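Local atomic coordinates of alternansucrase (Leuconostoc mesenteroides, PDB entry 6HVG), a protein that belongs to glycoside hydrolase family 70, with a calcium ion bound in the model and repeats of the choline-binding type in its sequence. Residues Trp415-Ile421 / Ser431-Arg437. Sequence-based numbering, arbitrary orientation.
Sequences WYRPTDI and STETDMR
Arg417 reaches along Ser431 and grips it side-on with two nitrogens. With CG anti to the backbone N (chi1 -176°) and the chain extended as far as NE, Arg417 NH2 donates to Ser431 O at 2.6 Å, the acceptor lying in the guanidinium plane but the donor standing above the plane of the carbonyl. Arg417 NE makes a longer, more bent bond (3.3 Å) to Ser431 OG, which lies 29° out of the guanidinium plane. One face of the same group takes the backbone N of Glu433, offset toward the rim; the Glu433 carboxylate stays apart, Arg417 NH1 lying 4.8 Å from Glu433 OE2. Ser431 OG is also within reach of two carbonyls, 2.6 Å from Pro418 O and 2.9 Å from Thr419 O, while Ser431 N definitely donates to Thr419 O. Ile421, its CG1 packed on Ser431 CB, crosses Arg437 at about a right angle and sets CD1 3.9 Å above the centre of one guanidinium face. Bent at chi2 (-68°), Arg437 turns NH1 back to its neighbour's carbonyl, Met436 O, and carries NH2 to a salt bridge with Glu489 of helix 474-495. Farther along, the Trp415 ring turns one face to Arg437 C, offset toward the rim, and Trp415 CE3 comes 4.1 Å from Met436 CB. Reciprocal bonds, Tyr416 N to Arg437 O and Arg437 N to Tyr416 O, make these two an antiparallel hydrogen-bonded pair. The arrangement joins the two-stranded sheet of 415-416 and 437-438 to the base of beta hairpin 420-430; the type I turn Thr432-Asp435 lies in the loop between hairpin and strand 437-438.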
loop_
_atom_site.group_PDB
_atom_site.type_symbol
_atom_site.label_atom_id
_atom_site.label_comp_id
_atom_site.label_asym_id
_atom_site.label_seq_id
_atom_site.Cartn_x
_atom_site.Cartn_y
_atom_site.Cartn_z
ATOM N N TRP A 415 12.105 27.054 -20.549
ATOM C CA TRP A 415 12.716 28.323 -20.877
ATOM C C TRP A 415 12.925 28.358 -22.387
ATOM O O TRP A 415 13.141 27.310 -23.007
ATOM C CB TRP A 415 14.049 28.471 -20.138
ATOM C CG TRP A 415 13.909 28.751 -18.665
ATOM C CD1 TRP A 415 12.987 28.216 -17.806
ATOM C CD2 TRP A 415 14.728 29.624 -17.879
ATOM N NE1 TRP A 415 13.164 28.725 -16.557
ATOM C CE2 TRP A 415 14.231 29.588 -16.572
ATOM C CE3 TRP A 415 15.825 30.437 -18.156
ATOM C CZ2 TRP A 415 14.798 30.339 -15.532
ATOM C CZ3 TRP A 415 16.391 31.191 -17.118
ATOM C CH2 TRP A 415 15.882 31.120 -15.829
ATOM N N TYR A 416 12.844 29.561 -22.966
ATOM C CA TYR A 416 13.019 29.761 -24.402
ATOM C C TYR A 416 13.975 30.920 -24.679
ATOM O O TYR A 416 14.354 31.646 -23.759
ATOM C CB TYR A 416 11.666 29.976 -25.104
ATOM C CG TYR A 416 11.072 31.351 -24.952
ATOM C CD1 TYR A 416 10.609 31.799 -23.734
ATOM C CD2 TYR A 416 10.975 32.216 -26.046
ATOM C CE1 TYR A 416 10.070 33.067 -23.596
ATOM C CE2 TYR A 416 10.424 33.482 -25.917
ATOM C CZ TYR A 416 9.975 33.900 -24.690
ATOM O OH TYR A 416 9.428 35.157 -24.552
ATOM N N ARG A 417 14.370 31.075 -25.944
ATOM C CA ARG A 417 15.250 32.155 -26.360
ATOM C C ARG A 417 14.430 33.250 -27.015
ATOM O O ARG A 417 13.989 33.078 -28.145
ATOM C CB ARG A 417 16.310 31.637 -27.342
ATOM C CG ARG A 417 17.335 32.688 -27.763
ATOM C CD ARG A 417 18.155 32.274 -28.976
ATOM N NE ARG A 417 19.141 33.302 -29.336
ATOM C CZ ARG A 417 19.953 33.243 -30.388
ATOM N NH1 ARG A 417 19.905 32.213 -31.224
ATOM N NH2 ARG A 417 20.823 34.220 -30.598
ATOM N N PRO A 418 14.214 34.378 -26.317
ATOM C CA PRO A 418 13.513 35.483 -26.986
ATOM C C PRO A 418 14.399 36.152 -28.007
ATOM O O PRO A 418 15.600 36.103 -27.869
ATOM C CB PRO A 418 13.202 36.466 -25.842
ATOM C CG PRO A 418 14.239 36.181 -24.826
ATOM C CD PRO A 418 14.484 34.694 -24.905
ATOM N N THR A 419 13.808 36.779 -29.013
ATOM C CA THR A 419 14.580 37.476 -30.032
ATOM C C THR A 419 15.569 38.478 -29.405
ATOM O O THR A 419 16.767 38.450 -29.700
ATOM C CB THR A 419 13.635 38.190 -31.032
ATOM O OG1 THR A 419 12.785 37.219 -31.653
ATOM C CG2 THR A 419 14.420 38.923 -32.117
ATOM N N ASP A 420 15.044 39.353 -28.551
ATOM C CA ASP A 420 15.844 40.364 -27.835
ATOM C C ASP A 420 15.629 40.236 -26.320
ATOM O O ASP A 420 14.660 39.611 -25.863
ATOM C CB ASP A 420 15.471 41.797 -28.275
ATOM C CG ASP A 420 15.737 42.061 -29.748
ATOM O OD1 ASP A 420 16.895 41.984 -30.198
ATOM O OD2 ASP A 420 14.768 42.375 -30.467
ATOM N N ILE A 421 16.536 40.851 -25.568
ATOM C CA ILE A 421 16.536 40.796 -24.114
ATOM C C ILE A 421 16.621 42.225 -23.582
ATOM O O ILE A 421 17.485 42.997 -23.990
ATOM C CB ILE A 421 17.760 40.015 -23.592
ATOM C CG1 ILE A 421 17.629 38.511 -23.890
ATOM C CG2 ILE A 421 17.968 40.277 -22.095
ATOM C CD1 ILE A 421 16.787 37.749 -22.899
ATOM N N SER A 431 19.586 38.590 -28.519
ATOM C CA SER A 431 20.010 37.532 -27.605
ATOM C C SER A 431 21.130 36.690 -28.185
ATOM O O SER A 431 21.221 36.501 -29.406
ATOM C CB SER A 431 18.834 36.615 -27.239
ATOM O OG SER A 431 18.102 36.248 -28.392
ATOM N N THR A 432 21.943 36.146 -27.281
ATOM C CA THR A 432 22.974 35.165 -27.599
ATOM C C THR A 432 22.477 33.813 -27.131
ATOM O O THR A 432 21.817 33.720 -26.098
ATOM C CB THR A 432 24.275 35.480 -26.852
ATOM O OG1 THR A 432 23.982 35.673 -25.462
ATOM C CG2 THR A 432 24.910 36.736 -27.409
ATOM N N GLU A 433 22.836 32.765 -27.859
ATOM C CA GLU A 433 22.284 31.416 -27.648
ATOM C C GLU A 433 22.116 30.990 -26.185
ATOM O O GLU A 433 21.201 30.240 -25.867
ATOM C CB GLU A 433 23.157 30.394 -28.385
ATOM C CG GLU A 433 22.937 30.406 -29.898
ATOM C CD GLU A 433 24.171 30.016 -30.706
ATOM O OE1 GLU A 433 24.841 29.007 -30.388
ATOM O OE2 GLU A 433 24.464 30.756 -31.661
ATOM N N THR A 434 22.980 31.485 -25.303
ATOM C CA THR A 434 22.892 31.174 -23.869
ATOM C C THR A 434 21.814 31.964 -23.104
ATOM O O THR A 434 21.491 31.610 -21.971
ATOM C CB THR A 434 24.234 31.442 -23.151
ATOM O OG1 THR A 434 24.456 32.858 -23.060
ATOM C CG2 THR A 434 25.412 30.762 -23.878
ATOM N N ASP A 435 21.295 33.044 -23.695
ATOM C CA ASP A 435 20.293 33.913 -23.044
ATOM C C ASP A 435 18.902 33.303 -23.115
ATOM O O ASP A 435 18.076 33.664 -23.951
ATOM C CB ASP A 435 20.272 35.314 -23.685
ATOM C CG ASP A 435 21.470 36.147 -23.314
ATOM O OD1 ASP A 435 21.991 35.973 -22.196
ATOM O OD2 ASP A 435 21.908 36.964 -24.157
ATOM N N MET A 436 18.652 32.367 -22.220
ATOM C CA MET A 436 17.388 31.649 -22.180
ATOM C C MET A 436 16.539 32.314 -21.116
ATOM O O MET A 436 17.057 32.773 -20.102
ATOM C CB MET A 436 17.630 30.172 -21.862
ATOM C CG MET A 436 18.298 29.437 -23.006
ATOM S SD MET A 436 17.072 29.012 -24.267
ATOM C CE MET A 436 17.961 27.800 -25.236
ATOM N N ARG A 437 15.238 32.403 -21.348
ATOM C CA ARG A 437 14.338 33.004 -20.378
ATOM C C ARG A 437 13.111 32.111 -20.187
ATOM O O ARG A 437 12.756 31.356 -21.076
ATOM C CB ARG A 437 13.911 34.407 -20.835
ATOM C CG ARG A 437 14.978 35.489 -20.695
ATOM C CD ARG A 437 15.270 35.797 -19.226
ATOM N NE ARG A 437 16.258 36.863 -19.001
ATOM C CZ ARG A 437 17.574 36.726 -19.152
ATOM N NH1 ARG A 437 18.093 35.572 -19.580
ATOM N NH2 ARG A 437 18.380 37.756 -18.932
#